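Local coordinates for uncharacterized protein (Enterococcus faecalis, PDB 3NAT), which is of unknown function, a DUF3013 family member whose alpha-beta half-sandwich fold pairs a mixed sheet with helices, at residues E69-P77 and Y87-G95. Numbering follows the deposited sequence.
Sequences EDGLLFYNP and YLVTIPYEG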
ATOM      1  N   GLU A  69     -20.852   4.132  -5.737  1.00 80.84           N
ATOM      2  CA  GLU A  69     -19.659   4.935  -5.554  1.00 77.98           C
ATOM      3  C   GLU A  69     -18.456   4.063  -5.235  1.00 83.32           C
ATOM      4  O   GLU A  69     -18.583   3.031  -4.586  1.00 94.47           O
ATOM      5  CB  GLU A  69     -19.870   5.964  -4.456  1.00 77.45           C
ATOM      6  CG  GLU A  69     -18.645   6.807  -4.186  1.00 98.15           C
ATOM      7  CD  GLU A  69     -18.891   7.877  -3.150  1.00119.50           C
ATOM      8  OE1 GLU A  69     -18.669   7.597  -1.950  1.00128.46           O
ATOM      9  OE2 GLU A  69     -19.307   8.994  -3.534  1.00126.30           O
ATOM     10  N   ASP A  70     -17.291   4.481  -5.712  1.00 78.86           N
ATOM     11  CA  ASP A  70     -16.043   3.795  -5.399  1.00 76.06           C
ATOM     12  C   ASP A  70     -14.878   4.782  -5.410  1.00 74.22           C
ATOM     13  O   ASP A  70     -15.052   5.958  -5.728  1.00 80.31           O
ATOM     14  CB  ASP A  70     -15.791   2.644  -6.375  1.00 77.56           C
ATOM     15  CG  ASP A  70     -15.045   1.488  -5.733  1.00 94.10           C
ATOM     16  OD1 ASP A  70     -14.290   1.720  -4.764  1.00105.98           O
ATOM     17  OD2 ASP A  70     -15.221   0.341  -6.200  1.00 97.98           O
ATOM     18  N   GLY A  71     -13.693   4.299  -5.055  1.00 70.73           N
ATOM     19  CA  GLY A  71     -12.519   5.148  -4.982  1.00 72.00           C
ATOM     20  C   GLY A  71     -11.224   4.439  -5.334  1.00 76.74           C
ATOM     21  O   GLY A  71     -11.048   3.240  -5.050  1.00 80.13           O
ATOM     22  N   LEU A  72     -10.321   5.198  -5.954  1.00 67.12           N
ATOM     23  CA  LEU A  72      -9.001   4.723  -6.349  1.00 65.49           C
ATOM     24  C   LEU A  72      -7.938   5.583  -5.671  1.00 70.32           C
ATOM     25  O   LEU A  72      -7.966   6.804  -5.781  1.00 78.41           O
ATOM     26  CB  LEU A  72      -8.861   4.800  -7.867  1.00 67.36           C
ATOM     27  CG  LEU A  72      -9.875   3.991  -8.681  1.00 69.08           C
ATOM     28  CD1 LEU A  72     -11.192   4.728  -8.799  1.00 62.05           C
ATOM     29  CD2 LEU A  72      -9.329   3.682 -10.060  1.00 71.35           C
ATOM     30  N   LEU A  73      -6.997   4.956  -4.973  1.00 72.20           N
ATOM     31  CA  LEU A  73      -6.094   5.711  -4.101  1.00 72.39           C
ATOM     32  C   LEU A  73      -4.627   5.768  -4.525  1.00 80.33           C
ATOM     33  O   LEU A  73      -4.037   4.769  -4.922  1.00 91.03           O
ATOM     34  CB  LEU A  73      -6.176   5.166  -2.679  1.00 72.80           C
ATOM     35  CG  LEU A  73      -5.527   6.024  -1.599  1.00 72.66           C
ATOM     36  CD1 LEU A  73      -6.375   7.262  -1.348  1.00 72.83           C
ATOM     37  CD2 LEU A  73      -5.378   5.214  -0.329  1.00 71.94           C
ATOM     38  N   PHE A  74      -4.038   6.951  -4.412  1.00 82.46           N
ATOM     39  CA  PHE A  74      -2.609   7.118  -4.608  1.00 77.71           C
ATOM     40  C   PHE A  74      -1.970   7.361  -3.258  1.00 89.70           C
ATOM     41  O   PHE A  74      -2.420   8.230  -2.509  1.00 97.35           O
ATOM     42  CB  PHE A  74      -2.352   8.317  -5.496  1.00 68.50           C
ATOM     43  CG  PHE A  74      -2.747   8.107  -6.918  1.00 76.98           C
ATOM     44  CD1 PHE A  74      -1.881   7.491  -7.805  1.00 89.75           C
ATOM     45  CD2 PHE A  74      -3.973   8.536  -7.380  1.00 71.26           C
ATOM     46  CE1 PHE A  74      -2.233   7.299  -9.128  1.00 80.32           C
ATOM     47  CE2 PHE A  74      -4.333   8.350  -8.701  1.00 69.68           C
ATOM     48  CZ  PHE A  74      -3.461   7.728  -9.578  1.00 69.58           C
ATOM     49  N   TYR A  75      -0.922   6.610  -2.937  1.00 83.68           N
ATOM     50  CA  TYR A  75      -0.345   6.705  -1.605  1.00 79.94           C
ATOM     51  C   TYR A  75       1.160   6.606  -1.609  1.00 87.59           C
ATOM     52  O   TYR A  75       1.754   5.985  -2.494  1.00 87.33           O
ATOM     53  CB  TYR A  75      -0.903   5.608  -0.709  1.00 74.09           C
ATOM     54  CG  TYR A  75      -0.418   4.225  -1.081  1.00 82.84           C
ATOM     55  CD1 TYR A  75       0.519   3.555  -0.302  1.00 85.59           C
ATOM     56  CD2 TYR A  75      -0.879   3.596  -2.221  1.00 80.38           C
ATOM     57  CE1 TYR A  75       0.969   2.285  -0.643  1.00 75.88           C
ATOM     58  CE2 TYR A  75      -0.430   2.335  -2.573  1.00 76.48           C
ATOM     59  CZ  TYR A  75       0.482   1.676  -1.776  1.00 75.15           C
ATOM     60  OH  TYR A  75       0.916   0.417  -2.138  1.00 72.98           O
ATOM     61  N   ASN A  76       1.767   7.229  -0.604  1.00 91.35           N
ATOM     62  CA  ASN A  76       3.192   7.094  -0.350  1.00 86.96           C
ATOM     63  C   ASN A  76       3.407   5.936   0.603  1.00 87.73           C
ATOM     64  O   ASN A  76       2.950   5.987   1.735  1.00 90.24           O
ATOM     65  CB  ASN A  76       3.748   8.369   0.269  1.00 86.63           C
ATOM     66  CG  ASN A  76       5.257   8.337   0.407  1.00 99.84           C
ATOM     67  OD1 ASN A  76       5.875   7.275   0.374  1.00102.20           O
ATOM     68  ND2 ASN A  76       5.859   9.508   0.558  1.00107.28           N
ATOM     69  N   PRO A  77       4.086   4.876   0.139  1.00 87.95           N
ATOM     70  CA  PRO A  77       4.313   3.685   0.962  1.00 89.63           C
ATOM     71  C   PRO A  77       5.227   3.967   2.148  1.00 97.77           C
ATOM     72  O   PRO A  77       5.221   3.210   3.117  1.00108.24           O
ATOM     73  CB  PRO A  77       4.984   2.712  -0.009  1.00 83.23           C
ATOM     74  CG  PRO A  77       4.552   3.168  -1.355  1.00 80.79           C
ATOM     75  CD  PRO A  77       4.512   4.664  -1.253  1.00 85.04           C
ATOM     76  N   TYR A  87     -10.583   0.293  -1.211  1.00 93.51           N
ATOM     77  CA  TYR A  87     -10.576   0.909  -2.523  1.00 81.71           C
ATOM     78  C   TYR A  87     -10.529  -0.106  -3.642  1.00 86.65           C
ATOM     79  O   TYR A  87     -10.297  -1.290  -3.416  1.00 97.31           O
ATOM     80  CB  TYR A  87      -9.383   1.835  -2.646  1.00 76.08           C
ATOM     81  CG  TYR A  87      -9.180   2.726  -1.451  1.00 85.51           C
ATOM     82  CD1 TYR A  87      -9.688   4.022  -1.429  1.00 90.70           C
ATOM     83  CD2 TYR A  87      -8.470   2.278  -0.346  1.00 83.85           C
ATOM     84  CE1 TYR A  87      -9.492   4.849  -0.337  1.00 89.87           C
ATOM     85  CE2 TYR A  87      -8.273   3.097   0.751  1.00 93.11           C
ATOM     86  CZ  TYR A  87      -8.786   4.381   0.751  1.00 93.29           C
ATOM     87  OH  TYR A  87      -8.592   5.196   1.842  1.00 99.45           O
ATOM     88  N   LEU A  88     -10.743   0.383  -4.857  1.00 75.20           N
ATOM     89  CA  LEU A  88     -10.749  -0.447  -6.049  1.00 64.03           C
ATOM     90  C   LEU A  88      -9.311  -0.857  -6.366  1.00 70.10           C
ATOM     91  O   LEU A  88      -9.034  -2.029  -6.600  1.00 80.02           O
ATOM     92  CB  LEU A  88     -11.346   0.352  -7.203  1.00 58.54           C
ATOM     93  CG  LEU A  88     -12.094  -0.342  -8.332  1.00 64.83           C
ATOM     94  CD1 LEU A  88     -11.707   0.267  -9.663  1.00 72.37           C
ATOM     95  CD2 LEU A  88     -11.832  -1.819  -8.331  1.00 58.93           C
ATOM     96  N   VAL A  89      -8.414   0.130  -6.365  1.00 73.48           N
ATOM     97  CA  VAL A  89      -6.984  -0.055  -6.574  1.00 73.69           C
ATOM     98  C   VAL A  89      -6.277   0.849  -5.601  1.00 79.56           C
ATOM     99  O   VAL A  89      -6.832   1.855  -5.153  1.00 80.84           O
ATOM    100  CB  VAL A  89      -6.511   0.440  -7.957  1.00 79.96           C
ATOM    101  CG1 VAL A  89      -5.601  -0.581  -8.611  1.00 74.89           C
ATOM    102  CG2 VAL A  89      -7.677   0.789  -8.840  1.00 86.44           C
ATOM    103  N   THR A  90      -5.027   0.520  -5.313  1.00 72.26           N
ATOM    104  CA  THR A  90      -4.237   1.302  -4.388  1.00 71.38           C
ATOM    105  C   THR A  90      -2.881   1.489  -5.029  1.00 86.83           C
ATOM    106  O   THR A  90      -2.045   0.599  -4.994  1.00107.93           O
ATOM    107  CB  THR A  90      -4.117   0.580  -3.040  1.00 77.47           C
ATOM    108  OG1 THR A  90      -5.289   0.839  -2.264  1.00 80.15           O
ATOM    109  CG2 THR A  90      -2.953   1.077  -2.268  1.00 95.19           C
ATOM    110  N   ILE A  91      -2.671   2.651  -5.629  1.00 81.55           N
ATOM    111  CA  ILE A  91      -1.490   2.900  -6.441  1.00 76.85           C
ATOM    112  C   ILE A  91      -0.427   3.688  -5.701  1.00 79.42           C
ATOM    113  O   ILE A  91      -0.652   4.831  -5.306  1.00 75.42           O
ATOM    114  CB  ILE A  91      -1.848   3.672  -7.705  1.00 73.02           C
ATOM    115  CG1 ILE A  91      -2.958   2.942  -8.460  1.00 67.96           C
ATOM    116  CG2 ILE A  91      -0.611   3.854  -8.571  1.00 62.62           C
ATOM    117  CD1 ILE A  91      -3.381   3.629  -9.711  1.00 66.32           C
ATOM    118  N   PRO A  92       0.745   3.073  -5.522  1.00 81.89           N
ATOM    119  CA  PRO A  92       1.847   3.703  -4.793  1.00 78.92           C
ATOM    120  C   PRO A  92       2.592   4.671  -5.689  1.00 79.57           C
ATOM    121  O   PRO A  92       2.733   4.415  -6.886  1.00 73.08           O
ATOM    122  CB  PRO A  92       2.752   2.520  -4.445  1.00 65.38           C
ATOM    123  CG  PRO A  92       2.510   1.524  -5.546  1.00 54.95           C
ATOM    124  CD  PRO A  92       1.077   1.711  -5.984  1.00 67.92           C
ATOM    125  N   TYR A  93       3.054   5.773  -5.112  1.00 81.15           N
ATOM    126  CA  TYR A  93       3.908   6.703  -5.825  1.00 80.91           C
ATOM    127  C   TYR A  93       5.159   6.919  -4.988  1.00 87.93           C
ATOM    128  O   TYR A  93       5.177   6.565  -3.804  1.00 87.94           O
ATOM    129  CB  TYR A  93       3.177   8.015  -6.088  1.00 82.62           C
ATOM    130  CG  TYR A  93       2.837   8.802  -4.843  1.00 81.81           C
ATOM    131  CD1 TYR A  93       1.606   8.655  -4.215  1.00 71.31           C
ATOM    132  CD2 TYR A  93       3.750   9.705  -4.300  1.00 82.29           C
ATOM    133  CE1 TYR A  93       1.296   9.380  -3.074  1.00 75.23           C
ATOM    134  CE2 TYR A  93       3.446  10.437  -3.162  1.00 77.33           C
ATOM    135  CZ  TYR A  93       2.221  10.269  -2.554  1.00 82.86           C
ATOM    136  OH  TYR A  93       1.920  10.989  -1.421  1.00 93.98           O
ATOM    137  N   GLU A  94       6.197   7.493  -5.595  1.00 89.40           N
ATOM    138  CA  GLU A  94       7.526   7.541  -4.976  1.00 92.46           C
ATOM    139  C   GLU A  94       7.808   8.800  -4.192  1.00 96.61           C
ATOM    140  O   GLU A  94       8.674   9.584  -4.578  1.00108.55           O
ATOM    141  CB  GLU A  94       8.623   7.404  -6.028  1.00 96.27           C
ATOM    142  CG  GLU A  94       8.497   6.186  -6.895  1.00110.74           C
ATOM    143  CD  GLU A  94       9.751   5.928  -7.682  1.00123.79           C
ATOM    144  OE1 GLU A  94      10.799   6.510  -7.321  1.00137.93           O
ATOM    145  OE2 GLU A  94       9.690   5.147  -8.654  1.00120.85           O
ATOM    146  N   GLY A  95       7.116   8.984  -3.078  1.00 94.50           N
ATOM    147  CA  GLY A  95       7.296  10.196  -2.314  1.00106.88           C
ATOM    148  C   GLY A  95       7.276  11.370  -3.270  1.00111.99           C
ATOM    149  O   GLY A  95       6.385  11.462  -4.113  1.00115.47           O
TER
HETATM  150  O   HOH W   1       4.183  11.633  -0.143  1.00 97.89           O
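L73 holds its CG anti to the backbone N (chi1 -168°), and Y87 turns its CG anti to its own carbonyl carbon (chi1 -46°); together these torsions lay CD2 of L73 over one face of the Y87 ring, 4.0 Å from the centroid, in a CH-pi contact. A branched aliphatic chain suits this place because its methyl can rest on the aromatic face, offset toward the rim. The backbones are joined by five hydrogen bonds, starting with L88 N to G71 O (2.9 Å). L73, in register with T90, bonds the residues on both sides of it: its N to V89 O (3.1 Å), its O to I91 N. Y75, in register with P92, gives its N-H to I91 O and takes Y93 N on its O (2.9 Å). This is the parallel pairing of strand 65-75 with 90-92, one of the two outermost strands of the four-stranded mixed sheet within this chain; P92, whose nitrogen carries no hydrogen to donate, fits where the neighbouring residues I91 and Y93 make the bonds. On the face that helix 101-125 covers, F74 and I91 lie side by side, F74 CD1 3.8 Å from I91 CB, and F107 meets both. L72 sets CD2 against V89 CG2 (3.5 Å); W138 lies against both, so two branched apolar chains suit the place. The other face brings Y75 alongside P92, its ring covered on one face by P92 CA, while the second subunit's P77 packs on Y75. Beyond the strands, a water takes a hydrogen from N76 ND2, 2.8 Å away, and donates one to the Y93 hydroxyl, which also bonds H35 O; N76 OD1 accepts from Q78 N, a double role that suits an amide.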